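Local coordinates for protein AT-less polyketide synthase (Streptomyces platensis subsp. rosaceus, PDB 4TKT) that probably catalyses the decarboxylative condensation that extends the polyketide chain, as a ketosynthase domain of the AT-less type I polyketide synthase that makes isomigrastatin, at residues D92-L97 and V213-H218; A137-Y142 and H361-A366; G68-I73 and P249-G254. All blocks are in the same frame, centred on the assembly; numbering follows the deposited sequence.

Contact 1 of 3, residues D92-L97 and V213-H218; sequences DPQERL and VNLSVH
The side chains of Gln94 and Leu215 run antiparallel alongside each other, the glutamine's aliphatic part laid along the leucine, with Gln94 CG 3.7 Å from Leu215 CD1. The glutamine leaves the first turn of helix 93-109 with CG beside its own backbone N (chi1 -68°) and runs on extended, which carries the amide to the end of the strand. There Gln94 OE1 accepts from Leu215 N at 3.3 Å, the donor lying in the carbonyl plane on a lone pair. A water lies 2.7 Å from Gln94 OE1 and within bonding distance of Asn214 OD1; with more acceptors near it than protons, which it serves is not settled. The nitrogen end is gripped too: Gln94 NE2 donates to the syn lone pair of Asp92 OD2 at 3.2 Å, and it has a stronger partner in the carbonyl of Tyr139. With both ends of the amide bonded, its rotation is fixed. Asp92 does double duty, since it is the N-cap of the helix and its OD1 accepts weakly from Gln94 N.

Leu215 points CD1 at the first turn of the helix, 3.6 Å from Pro93 CB and 4.0 Å from Leu97 CD1. Val213 adds its CG2, 3.8 Å from Gln94 CB. All of this is buried, and it seats the start of helix 93-109 on the end of strand 208-214. Ile165 of helix 163-173 covers Gln94 and Val213, Tyr142 of helix 142-151 lies against Pro93, and Val253 of the neighbouring strand 252-260 touches both Leu97 and Val213.

Contact 2 of 3, residues A137-Y142 and H361-A366; sequences AMYSEY and HLESAA
Tyr139 and Glu363 make the polar link between the two loops. The phenol OH donates to the carboxylate, 2.7 Å from Tyr139 OH to Glu363 OE2, and it arrives from well above the carboxylate plane, 57° out of it. Ring and carboxylate are turned 54° against each other, and the acid sits at the ring edge rather than over a face: Glu363 OE1 is 3.3 Å from Tyr139 CE2. Lys221 makes a cation-pi contact with the same ring and a long, weak ion pair with Glu363 OE1.

The apolar part is built on Met138, present as selenomethionine. Its CG is wedged between backbone N and carbonyl carbon (chi1 63°) and lies 3.6 Å from Ser364 CB. Ser364 meets it with this methylene, its OG being hydrogen-bonded to the carbonyl of Val213. Farther out, the chain crosses Glu363 at about a right angle, with Met138 SE 3.8 Å from Glu363 CB. Ser364 CB also packs 3.6 Å from Ala137 CA.

Within 361-366 the backbone bends sharply through a 3-10 turn, with Ala365 N bonded to Leu362 O at 3.0 Å, while Glu363 CG lies over one face of the His361 ring. That ring meets His321 and touches Cys186, a grouping consistent with the Cys-His-His active site of ketosynthases.

In the fold, the contact joins the loop between strand 129-136 and helix 142-151 to the turn between helices 356-359 and 366-380, the latter having Ala365 as its N-cap residue. Strand 208-214 lies against both through Val213 and Asn214.

Contact 3 of 3, residues G68-I73 and P249-G254; sequences GFLDGI and PGEGVG
Glu251 reaches across to the backbone of the loop 68-73, where its OE1 accepts from Leu70 N at 2.7 Å, the nitrogen sitting almost in line with the CD-OE1 bond. The other oxygen, OE2, forms a salt bridge with Arg45 and accepts from Ser216 N, so this buried carboxylate is held by both oxygens and its charge is probably balanced by the arginine. Beside it, Gly68 N donates to Pro249 O at 3.0 Å, and Glu251 N donates to Gly68 O over a distance that looks too short to be taken literally. Together they form one parallel bridge between Gly68 and Gly250, whose CA atoms are only 4.0 Å apart.

Around the acid, Phe69 presents its ring edge, with CD1 3.7 Å from Glu251 OE1. Leu70 CG rests 3.7 Å from Glu251 CB, while its CD1 meets Val253 CG2 at 4.2 Å. Leu97 of helix 93-109 packs on both Leu70 and Val253.

The loop turns on to Gly72 and Ile73, whose amides hold a sulfonate of MES, probably from the crystallisation liquor. A buried glutamate thus pins this loop to the lead-in of strand 252-260, in a core sheet of the thiolase-like ketosynthase fold.

How the contacts relate
The three contacts form one cluster: the centre of contact 1 is about 8 Å from those of contacts 2 and 3, which are about 10 Å apart. Along the chain the segments run 68-73, 92-97, 137-142, 213-218, 249-254, 361-366, so both halves of contact 1 fall between those of contact 3, while contact 2 alternates with each. Contacts 1 and 3 share a core sheet through the adjacent strands 208-214 and 252-260, bonded from Gly252 N to Asn214 O. His361 O accepts from Gly250 N, joining contact 2 to contact 3. Segments distant in sequence thereby converge within the ketosynthase domain, around the loop that carries His361, a probable active-site histidine.

Contact 1 of 3, residues D92-L97 and V213-H218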
ATOM      1  N   ASP A  92      18.217  -6.984  -1.456  1.00 24.13           N
ATOM      2  CA  ASP A  92      17.081  -7.480  -0.690  1.00 24.03           C
ATOM      3  C   ASP A  92      15.768  -7.242  -1.424  1.00 27.73           C
ATOM      4  O   ASP A  92      15.447  -6.109  -1.766  1.00 28.83           O
ATOM      5  CB  ASP A  92      17.054  -6.817   0.694  1.00 34.98           C
ATOM      6  CG  ASP A  92      15.839  -7.218   1.525  1.00 45.90           C
ATOM      7  OD1 ASP A  92      15.304  -8.329   1.331  1.00 44.27           O
ATOM      8  OD2 ASP A  92      15.424  -6.416   2.390  1.00 53.78           O
ATOM      9  N   PRO A  93      15.016  -8.325  -1.682  1.00 26.75           N
ATOM     10  CA  PRO A  93      13.706  -8.271  -2.339  1.00 25.94           C
ATOM     11  C   PRO A  93      12.765  -7.242  -1.722  1.00 25.22           C
ATOM     12  O   PRO A  93      11.937  -6.673  -2.431  1.00 32.79           O
ATOM     13  CB  PRO A  93      13.167  -9.687  -2.142  1.00 21.20           C
ATOM     14  CG  PRO A  93      14.383 -10.529  -2.126  1.00 21.36           C
ATOM     15  CD  PRO A  93      15.446  -9.714  -1.440  1.00 20.84           C
ATOM     16  N   GLN A  94      12.896  -7.002  -0.420  1.00 20.01           N
ATOM     17  CA  GLN A  94      12.072  -6.007   0.254  1.00 19.77           C
ATOM     18  C   GLN A  94      12.355  -4.605  -0.275  1.00 25.44           C
ATOM     19  O   GLN A  94      11.434  -3.811  -0.457  1.00 26.01           O
ATOM     20  CB  GLN A  94      12.294  -6.056   1.764  1.00 19.39           C
ATOM     21  CG  GLN A  94      11.781  -7.328   2.418  1.00 33.24           C
ATOM     22  CD  GLN A  94      11.927  -7.308   3.928  1.00 34.24           C
ATOM     23  OE1 GLN A  94      11.090  -7.852   4.652  1.00 40.26           O
ATOM     24  NE2 GLN A  94      12.993  -6.681   4.413  1.00 23.63           N
ATOM     25  N   GLU A  95      13.627  -4.300  -0.519  1.00 19.65           N
ATOM     26  CA  GLU A  95      13.996  -3.032  -1.142  1.00 23.12           C
ATOM     27  C   GLU A  95      13.439  -2.954  -2.559  1.00 25.33           C
ATOM     28  O   GLU A  95      12.919  -1.920  -2.980  1.00 30.42           O
ATOM     29  CB  GLU A  95      15.515  -2.853  -1.180  1.00 25.67           C
ATOM     30  CG  GLU A  95      16.216  -3.043   0.148  1.00 40.72           C
ATOM     31  CD  GLU A  95      17.726  -2.986   0.014  1.00 49.82           C
ATOM     32  OE1 GLU A  95      18.213  -2.322  -0.926  1.00 42.93           O
ATOM     33  OE2 GLU A  95      18.425  -3.608   0.842  1.00 60.85           O
ATOM     34  N   ARG A  96      13.556  -4.056  -3.294  1.00 24.08           N
ATOM     35  CA  ARG A  96      13.105  -4.103  -4.679  1.00 21.25           C
ATOM     36  C   ARG A  96      11.603  -3.869  -4.790  1.00 27.05           C
ATOM     37  O   ARG A  96      11.155  -3.054  -5.596  1.00 34.06           O
ATOM     38  CB  ARG A  96      13.474  -5.443  -5.320  1.00 21.60           C
ATOM     39  CG  ARG A  96      14.972  -5.663  -5.500  1.00 22.33           C
ATOM     40  CD  ARG A  96      15.239  -6.926  -6.307  1.00 22.16           C
ATOM     41  NE  ARG A  96      15.926  -7.953  -5.531  1.00 27.84           N
ATOM     42  CZ  ARG A  96      15.856  -9.254  -5.792  1.00 24.48           C
ATOM     43  NH1 ARG A  96      15.117  -9.692  -6.800  1.00 23.06           N
ATOM     44  NH2 ARG A  96      16.519 -10.121  -5.039  1.00 22.34           N
ATOM     45  N   LEU A  97      10.829  -4.573  -3.970  1.00 27.47           N
ATOM     46  CA  LEU A  97       9.375  -4.479  -4.042  1.00 25.56           C
ATOM     47  C   LEU A  97       8.853  -3.143  -3.522  1.00 30.75           C
ATOM     48  O   LEU A  97       7.797  -2.677  -3.950  1.00 38.16           O
ATOM     49  CB  LEU A  97       8.721  -5.628  -3.271  1.00 24.05           C
ATOM     50  CG  LEU A  97       8.946  -7.033  -3.835  1.00 28.17           C
ATOM     51  CD1 LEU A  97       7.907  -8.006  -3.297  1.00 31.71           C
ATOM     52  CD2 LEU A  97       8.929  -7.018  -5.351  1.00 24.18           C
ATOM     53  N   VAL A 213       6.874  -3.014   4.561  1.00 25.42           N
ATOM     54  CA  VAL A 213       7.177  -4.153   3.712  1.00 19.71           C
ATOM     55  C   VAL A 213       7.570  -5.350   4.571  1.00 28.07           C
ATOM     56  O   VAL A 213       8.291  -5.210   5.560  1.00 25.67           O
ATOM     57  CB  VAL A 213       8.304  -3.825   2.705  1.00 22.98           C
ATOM     58  CG1 VAL A 213       9.526  -3.266   3.421  1.00 18.62           C
ATOM     59  CG2 VAL A 213       8.670  -5.050   1.879  1.00 23.08           C
ATOM     60  N   ASN A 214       7.073  -6.524   4.202  1.00 25.47           N
ATOM     61  CA  ASN A 214       7.417  -7.741   4.914  1.00 23.64           C
ATOM     62  C   ASN A 214       7.371  -8.959   4.006  1.00 22.99           C
ATOM     63  O   ASN A 214       6.339  -9.255   3.407  1.00 25.36           O
ATOM     64  CB  ASN A 214       6.478  -7.938   6.102  1.00 23.86           C
ATOM     65  CG  ASN A 214       6.857  -9.134   6.945  1.00 27.27           C
ATOM     66  OD1 ASN A 214       7.791  -9.073   7.740  1.00 34.51           O
ATOM     67  ND2 ASN A 214       6.130 -10.232   6.778  1.00 27.93           N
ATOM     68  N   LEU A 215       8.495  -9.662   3.907  1.00 19.55           N
ATOM     69  CA  LEU A 215       8.577 -10.855   3.073  1.00 22.06           C
ATOM     70  C   LEU A 215       9.050 -12.063   3.872  1.00 27.58           C
ATOM     71  O   LEU A 215       9.723 -11.921   4.895  1.00 27.25           O
ATOM     72  CB  LEU A 215       9.513 -10.615   1.885  1.00 22.68           C
ATOM     73  CG  LEU A 215       9.119  -9.485   0.931  1.00 28.90           C
ATOM     74  CD1 LEU A 215      10.121  -9.356  -0.207  1.00 30.73           C
ATOM     75  CD2 LEU A 215       7.710  -9.698   0.391  1.00 28.32           C
ATOM     76  N   SER A 216       8.690 -13.251   3.400  1.00 25.25           N
ATOM     77  CA  SER A 216       9.140 -14.490   4.021  1.00 30.04           C
ATOM     78  C   SER A 216      10.058 -15.238   3.065  1.00 24.91           C
ATOM     79  O   SER A 216       9.632 -16.170   2.384  1.00 28.25           O
ATOM     80  CB  SER A 216       7.950 -15.368   4.415  1.00 34.80           C
ATOM     81  OG  SER A 216       7.115 -14.713   5.356  1.00 37.81           O
ATOM     82  N   VAL A 217      11.322 -14.834   3.023  1.00 22.81           N
ATOM     83  CA  VAL A 217      12.248 -15.339   2.016  1.00 29.29           C
ATOM     84  C   VAL A 217      13.137 -16.470   2.529  1.00 32.32           C
ATOM     85  O   VAL A 217      13.874 -17.086   1.760  1.00 37.54           O
ATOM     86  CB  VAL A 217      13.147 -14.207   1.486  1.00 30.84           C
ATOM     87  CG1 VAL A 217      12.304 -12.993   1.121  1.00 35.35           C
ATOM     88  CG2 VAL A 217      14.177 -13.830   2.522  1.00 20.66           C
ATOM     89  N   HIS A 218      13.059 -16.747   3.826  1.00 31.41           N
ATOM     90  CA  HIS A 218      13.964 -17.697   4.463  1.00 29.62           C
ATOM     91  C   HIS A 218      13.209 -18.584   5.460  1.00 35.68           C
ATOM     92  O   HIS A 218      12.285 -18.125   6.130  1.00 39.06           O
ATOM     93  CB  HIS A 218      15.099 -16.935   5.153  1.00 22.55           C
ATOM     94  CG  HIS A 218      16.268 -17.788   5.532  1.00 33.88           C
ATOM     95  ND1 HIS A 218      16.379 -18.393   6.766  1.00 38.68           N
ATOM     96  CD2 HIS A 218      17.384 -18.126   4.846  1.00 32.59           C
ATOM     97  CE1 HIS A 218      17.511 -19.070   6.822  1.00 35.65           C
ATOM     98  NE2 HIS A 218      18.140 -18.925   5.670  1.00 34.90           N
TER
HETATM   99  O   HOH W   1      10.417  -7.272   7.225  1.00 46.20           O

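Contact 2 of 3, residues A137-Y142 and H361-A366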
ATOM      1  N   ALA A 137       9.867  -1.911   8.509  1.00 29.04           N
ATOM      2  CA  ALA A 137      10.299  -3.276   8.232  1.00 24.39           C
ATOM      3  C   ALA A 137      10.996  -3.840   9.460  1.00 29.31           C
ATOM      4  O   ALA A 137      11.512  -3.083  10.278  1.00 27.91           O
ATOM      5  CB  ALA A 137      11.216  -3.314   7.029  1.00 23.79           C
HETATM    6  N   MSE A 138      11.019  -5.164   9.592  1.00 24.90           N
HETATM    7  CA  MSE A 138      11.600  -5.771  10.784  1.00 25.38           C
HETATM    8  C   MSE A 138      12.536  -6.951  10.511  1.00 33.29           C
HETATM    9  O   MSE A 138      13.277  -7.364  11.400  1.00 40.39           O
HETATM   10  CB  MSE A 138      10.488  -6.219  11.735  1.00 28.62           C
HETATM   11  CG  MSE A 138       9.564  -7.291  11.180  1.00 33.25           C
HETATM   12 SE   MSE A 138       8.253  -7.906  12.503  1.00 54.19          SE
HETATM   13  CE  MSE A 138       9.460  -8.740  13.784  1.00 31.06           C
ATOM     14  N   TYR A 139      12.513  -7.490   9.297  1.00 29.33           N
ATOM     15  CA  TYR A 139      13.353  -8.645   8.972  1.00 24.99           C
ATOM     16  C   TYR A 139      14.434  -8.323   7.951  1.00 24.59           C
ATOM     17  O   TYR A 139      14.190  -7.610   6.980  1.00 29.51           O
ATOM     18  CB  TYR A 139      12.505  -9.803   8.439  1.00 27.26           C
ATOM     19  CG  TYR A 139      11.596 -10.439   9.462  1.00 30.24           C
ATOM     20  CD1 TYR A 139      12.116 -11.196  10.504  1.00 31.88           C
ATOM     21  CD2 TYR A 139      10.217 -10.301   9.374  1.00 29.66           C
ATOM     22  CE1 TYR A 139      11.288 -11.786  11.442  1.00 31.48           C
ATOM     23  CE2 TYR A 139       9.378 -10.887  10.306  1.00 30.84           C
ATOM     24  CZ  TYR A 139       9.921 -11.630  11.338  1.00 35.10           C
ATOM     25  OH  TYR A 139       9.097 -12.216  12.271  1.00 35.95           O
ATOM     26  N   SER A 140      15.627  -8.864   8.178  1.00 24.89           N
ATOM     27  CA  SER A 140      16.707  -8.814   7.198  1.00 24.82           C
ATOM     28  C   SER A 140      17.202 -10.221   6.911  1.00 33.57           C
ATOM     29  O   SER A 140      18.327 -10.573   7.258  1.00 40.83           O
ATOM     30  CB  SER A 140      17.861  -7.946   7.693  1.00 38.89           C
ATOM     31  OG  SER A 140      17.483  -6.585   7.747  1.00 46.87           O
ATOM     32  N   GLU A 141      16.353 -11.021   6.272  1.00 25.27           N
ATOM     33  CA  GLU A 141      16.615 -12.445   6.106  1.00 29.78           C
ATOM     34  C   GLU A 141      17.445 -12.807   4.877  1.00 30.42           C
ATOM     35  O   GLU A 141      18.168 -13.802   4.900  1.00 36.41           O
ATOM     36  CB  GLU A 141      15.296 -13.207   6.052  1.00 38.72           C
ATOM     37  CG  GLU A 141      14.550 -13.237   7.366  1.00 51.04           C
ATOM     38  CD  GLU A 141      13.323 -14.121   7.302  1.00 61.63           C
ATOM     39  OE1 GLU A 141      12.541 -13.989   6.331  1.00 56.02           O
ATOM     40  OE2 GLU A 141      13.151 -14.956   8.216  1.00 71.84           O
ATOM     41  N   TYR A 142      17.327 -12.019   3.809  1.00 26.16           N
ATOM     42  CA  TYR A 142      18.050 -12.283   2.562  1.00 26.07           C
ATOM     43  C   TYR A 142      19.541 -12.445   2.850  1.00 26.71           C
ATOM     44  O   TYR A 142      20.202 -13.343   2.331  1.00 27.49           O
ATOM     45  CB  TYR A 142      17.809 -11.150   1.564  1.00 25.60           C
ATOM     46  CG  TYR A 142      18.015 -11.523   0.112  1.00 26.04           C
ATOM     47  CD1 TYR A 142      17.346 -12.600  -0.452  1.00 35.29           C
ATOM     48  CD2 TYR A 142      18.854 -10.776  -0.701  1.00 26.23           C
ATOM     49  CE1 TYR A 142      17.524 -12.935  -1.781  1.00 35.09           C
ATOM     50  CE2 TYR A 142      19.039 -11.102  -2.031  1.00 26.81           C
ATOM     51  CZ  TYR A 142      18.372 -12.181  -2.567  1.00 36.40           C
ATOM     52  OH  TYR A 142      18.553 -12.507  -3.893  1.00 36.49           O
ATOM     53  N   HIS A 361      -0.781 -12.759   9.067  1.00 26.46           N
ATOM     54  CA  HIS A 361      -0.094 -11.735   9.845  1.00 25.61           C
ATOM     55  C   HIS A 361       1.097 -11.172   9.070  1.00 32.55           C
ATOM     56  O   HIS A 361       2.161 -11.793   9.002  1.00 30.10           O
ATOM     57  CB  HIS A 361       0.360 -12.316  11.189  1.00 30.85           C
ATOM     58  CG  HIS A 361       0.900 -11.297  12.145  1.00 35.33           C
ATOM     59  ND1 HIS A 361       0.857  -9.941  11.898  1.00 38.50           N
ATOM     60  CD2 HIS A 361       1.494 -11.438  13.353  1.00 33.42           C
ATOM     61  CE1 HIS A 361       1.401  -9.293  12.910  1.00 36.78           C
ATOM     62  NE2 HIS A 361       1.798 -10.179  13.808  1.00 33.41           N
ATOM     63  N   LEU A 362       0.913  -9.990   8.490  1.00 30.28           N
ATOM     64  CA  LEU A 362       1.938  -9.385   7.645  1.00 27.88           C
ATOM     65  C   LEU A 362       3.022  -8.701   8.465  1.00 29.66           C
ATOM     66  O   LEU A 362       3.933  -8.090   7.908  1.00 30.95           O
ATOM     67  CB  LEU A 362       1.310  -8.386   6.669  1.00 25.46           C
ATOM     68  CG  LEU A 362       0.973  -8.936   5.279  1.00 26.53           C
ATOM     69  CD1 LEU A 362       0.054 -10.144   5.375  1.00 25.77           C
ATOM     70  CD2 LEU A 362       0.347  -7.856   4.407  1.00 25.54           C
ATOM     71  N   GLU A 363       2.914  -8.807   9.786  1.00 22.58           N
ATOM     72  CA  GLU A 363       3.928  -8.288  10.696  1.00 27.37           C
ATOM     73  C   GLU A 363       4.238  -6.809  10.451  1.00 28.97           C
ATOM     74  O   GLU A 363       3.380  -5.952  10.661  1.00 30.65           O
ATOM     75  CB  GLU A 363       5.196  -9.143  10.595  1.00 26.08           C
ATOM     76  CG  GLU A 363       5.097 -10.431  11.411  1.00 43.01           C
ATOM     77  CD  GLU A 363       5.987 -11.546  10.900  1.00 52.59           C
ATOM     78  OE1 GLU A 363       6.219 -11.619   9.675  1.00 56.30           O
ATOM     79  OE2 GLU A 363       6.451 -12.360  11.730  1.00 55.39           O
ATOM     80  N   SER A 364       5.450  -6.506   9.999  1.00 27.90           N
ATOM     81  CA  SER A 364       5.860  -5.114   9.813  1.00 27.88           C
ATOM     82  C   SER A 364       5.016  -4.384   8.765  1.00 34.15           C
ATOM     83  O   SER A 364       5.042  -3.156   8.688  1.00 37.20           O
ATOM     84  CB  SER A 364       7.340  -5.040   9.433  1.00 24.03           C
ATOM     85  OG  SER A 364       7.627  -5.850   8.309  1.00 29.55           O
ATOM     86  N   ALA A 365       4.264  -5.139   7.969  1.00 30.47           N
ATOM     87  CA  ALA A 365       3.396  -4.556   6.950  1.00 31.01           C
ATOM     88  C   ALA A 365       1.917  -4.748   7.284  1.00 36.30           C
ATOM     89  O   ALA A 365       1.050  -4.442   6.468  1.00 36.34           O
ATOM     90  CB  ALA A 365       3.707  -5.158   5.589  1.00 22.28           C
ATOM     91  N   ALA A 366       1.635  -5.252   8.482  1.00 38.45           N
ATOM     92  CA  ALA A 366       0.260  -5.550   8.879  1.00 34.29           C
ATOM     93  C   ALA A 366      -0.600  -4.295   8.926  1.00 34.52           C
ATOM     94  O   ALA A 366      -1.783  -4.327   8.586  1.00 40.75           O
ATOM     95  CB  ALA A 366       0.240  -6.249  10.230  1.00 24.77           C
TER

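Contact 3 of 3, residues G68-I73 and P249-G254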
ATOM      1  N   GLY A  68       0.711 -16.410   4.051  1.00 38.53           N
ATOM      2  CA  GLY A  68       0.162 -15.547   3.021  1.00 28.26           C
ATOM      3  C   GLY A  68       1.312 -15.092   2.150  1.00 29.21           C
ATOM      4  O   GLY A  68       2.164 -14.322   2.592  1.00 35.01           O
ATOM      5  N   PHE A  69       1.354 -15.579   0.915  1.00 27.94           N
ATOM      6  CA  PHE A  69       2.518 -15.353   0.069  1.00 33.82           C
ATOM      7  C   PHE A  69       2.230 -14.497  -1.151  1.00 27.36           C
ATOM      8  O   PHE A  69       1.176 -14.611  -1.769  1.00 29.56           O
ATOM      9  CB  PHE A  69       3.105 -16.690  -0.385  1.00 29.21           C
ATOM     10  CG  PHE A  69       3.752 -17.469   0.718  1.00 30.95           C
ATOM     11  CD1 PHE A  69       5.051 -17.195   1.104  1.00 29.54           C
ATOM     12  CD2 PHE A  69       3.060 -18.473   1.373  1.00 32.01           C
ATOM     13  CE1 PHE A  69       5.650 -17.906   2.119  1.00 26.54           C
ATOM     14  CE2 PHE A  69       3.657 -19.192   2.386  1.00 32.00           C
ATOM     15  CZ  PHE A  69       4.952 -18.904   2.761  1.00 27.51           C
ATOM     16  N   LEU A  70       3.187 -13.638  -1.486  1.00 26.91           N
ATOM     17  CA  LEU A  70       3.158 -12.914  -2.747  1.00 26.55           C
ATOM     18  C   LEU A  70       3.631 -13.837  -3.864  1.00 31.67           C
ATOM     19  O   LEU A  70       4.145 -14.923  -3.600  1.00 36.73           O
ATOM     20  CB  LEU A  70       4.039 -11.667  -2.677  1.00 25.40           C
ATOM     21  CG  LEU A  70       3.675 -10.631  -1.613  1.00 27.87           C
ATOM     22  CD1 LEU A  70       4.512  -9.378  -1.790  1.00 29.27           C
ATOM     23  CD2 LEU A  70       2.194 -10.303  -1.670  1.00 30.07           C
ATOM     24  N   ASP A  71       3.458 -13.409  -5.109  1.00 30.46           N
ATOM     25  CA  ASP A  71       3.967 -14.174  -6.241  1.00 30.08           C
ATOM     26  C   ASP A  71       5.127 -13.448  -6.907  1.00 34.39           C
ATOM     27  O   ASP A  71       5.056 -12.245  -7.160  1.00 42.64           O
ATOM     28  CB  ASP A  71       2.862 -14.446  -7.261  1.00 40.94           C
ATOM     29  CG  ASP A  71       1.860 -15.471  -6.772  1.00 68.19           C
ATOM     30  OD1 ASP A  71       2.184 -16.678  -6.803  1.00 79.77           O
ATOM     31  OD2 ASP A  71       0.750 -15.075  -6.361  1.00 78.98           O
ATOM     32  N   GLY A  72       6.198 -14.188  -7.175  1.00 30.37           N
ATOM     33  CA  GLY A  72       7.359 -13.647  -7.856  1.00 27.21           C
ATOM     34  C   GLY A  72       8.029 -12.504  -7.119  1.00 29.50           C
ATOM     35  O   GLY A  72       8.151 -11.403  -7.655  1.00 30.68           O
ATOM     36  N   ILE A  73       8.466 -12.762  -5.889  1.00 25.21           N
ATOM     37  CA  ILE A  73       9.141 -11.739  -5.099  1.00 24.11           C
ATOM     38  C   ILE A  73      10.575 -11.530  -5.582  1.00 23.94           C
ATOM     39  O   ILE A  73      11.271 -10.628  -5.116  1.00 26.51           O
ATOM     40  CB  ILE A  73       9.160 -12.089  -3.596  1.00 25.61           C
ATOM     41  CG1 ILE A  73       9.991 -13.346  -3.346  1.00 25.14           C
ATOM     42  CG2 ILE A  73       7.744 -12.263  -3.063  1.00 25.05           C
ATOM     43  CD1 ILE A  73      10.146 -13.671  -1.885  1.00 25.63           C
ATOM     44  N   PRO A 249       2.215 -16.317   9.404  1.00 28.60           N
ATOM     45  CA  PRO A 249       2.911 -15.175   8.799  1.00 26.15           C
ATOM     46  C   PRO A 249       2.450 -14.903   7.373  1.00 27.04           C
ATOM     47  O   PRO A 249       2.067 -15.830   6.662  1.00 29.38           O
ATOM     48  CB  PRO A 249       4.381 -15.602   8.831  1.00 23.22           C
ATOM     49  CG  PRO A 249       4.341 -17.084   8.860  1.00 36.02           C
ATOM     50  CD  PRO A 249       3.123 -17.447   9.659  1.00 31.03           C
ATOM     51  N   GLY A 250       2.482 -13.639   6.970  1.00 30.51           N
ATOM     52  CA  GLY A 250       2.074 -13.253   5.633  1.00 28.61           C
ATOM     53  C   GLY A 250       3.009 -12.232   5.016  1.00 29.08           C
ATOM     54  O   GLY A 250       3.670 -11.476   5.727  1.00 31.58           O
ATOM     55  N   GLU A 251       3.067 -12.220   3.687  1.00 26.99           N
ATOM     56  CA  GLU A 251       3.899 -11.275   2.947  1.00 21.04           C
ATOM     57  C   GLU A 251       3.075 -10.091   2.459  1.00 28.49           C
ATOM     58  O   GLU A 251       1.885 -10.229   2.197  1.00 33.65           O
ATOM     59  CB  GLU A 251       4.569 -11.961   1.755  1.00 25.20           C
ATOM     60  CG  GLU A 251       5.638 -12.966   2.124  1.00 29.29           C
ATOM     61  CD  GLU A 251       6.261 -13.614   0.905  1.00 31.93           C
ATOM     62  OE1 GLU A 251       5.557 -13.770  -0.115  1.00 29.27           O
ATOM     63  OE2 GLU A 251       7.458 -13.962   0.966  1.00 36.47           O
ATOM     64  N   GLY A 252       3.706  -8.929   2.327  1.00 26.46           N
ATOM     65  CA  GLY A 252       2.994  -7.759   1.849  1.00 24.66           C
ATOM     66  C   GLY A 252       3.848  -6.521   1.686  1.00 22.57           C
ATOM     67  O   GLY A 252       4.816  -6.316   2.417  1.00 28.28           O
ATOM     68  N   VAL A 253       3.489  -5.699   0.705  1.00 25.02           N
ATOM     69  CA  VAL A 253       4.134  -4.409   0.488  1.00 22.73           C
ATOM     70  C   VAL A 253       3.064  -3.359   0.229  1.00 23.58           C
ATOM     71  O   VAL A 253       2.202  -3.553  -0.625  1.00 26.37           O
ATOM     72  CB  VAL A 253       5.110  -4.427  -0.706  1.00 25.08           C
ATOM     73  CG1 VAL A 253       5.957  -3.166  -0.706  1.00 22.07           C
ATOM     74  CG2 VAL A 253       5.999  -5.659  -0.671  1.00 33.34           C
ATOM     75  N   GLY A 254       3.113  -2.251   0.957  1.00 20.50           N
ATOM     76  CA  GLY A 254       2.130  -1.200   0.774  1.00 23.79           C
ATOM     77  C   GLY A 254       2.675   0.165   1.130  1.00 28.10           C
ATOM     78  O   GLY A 254       3.660   0.275   1.864  1.00 27.49           O
TER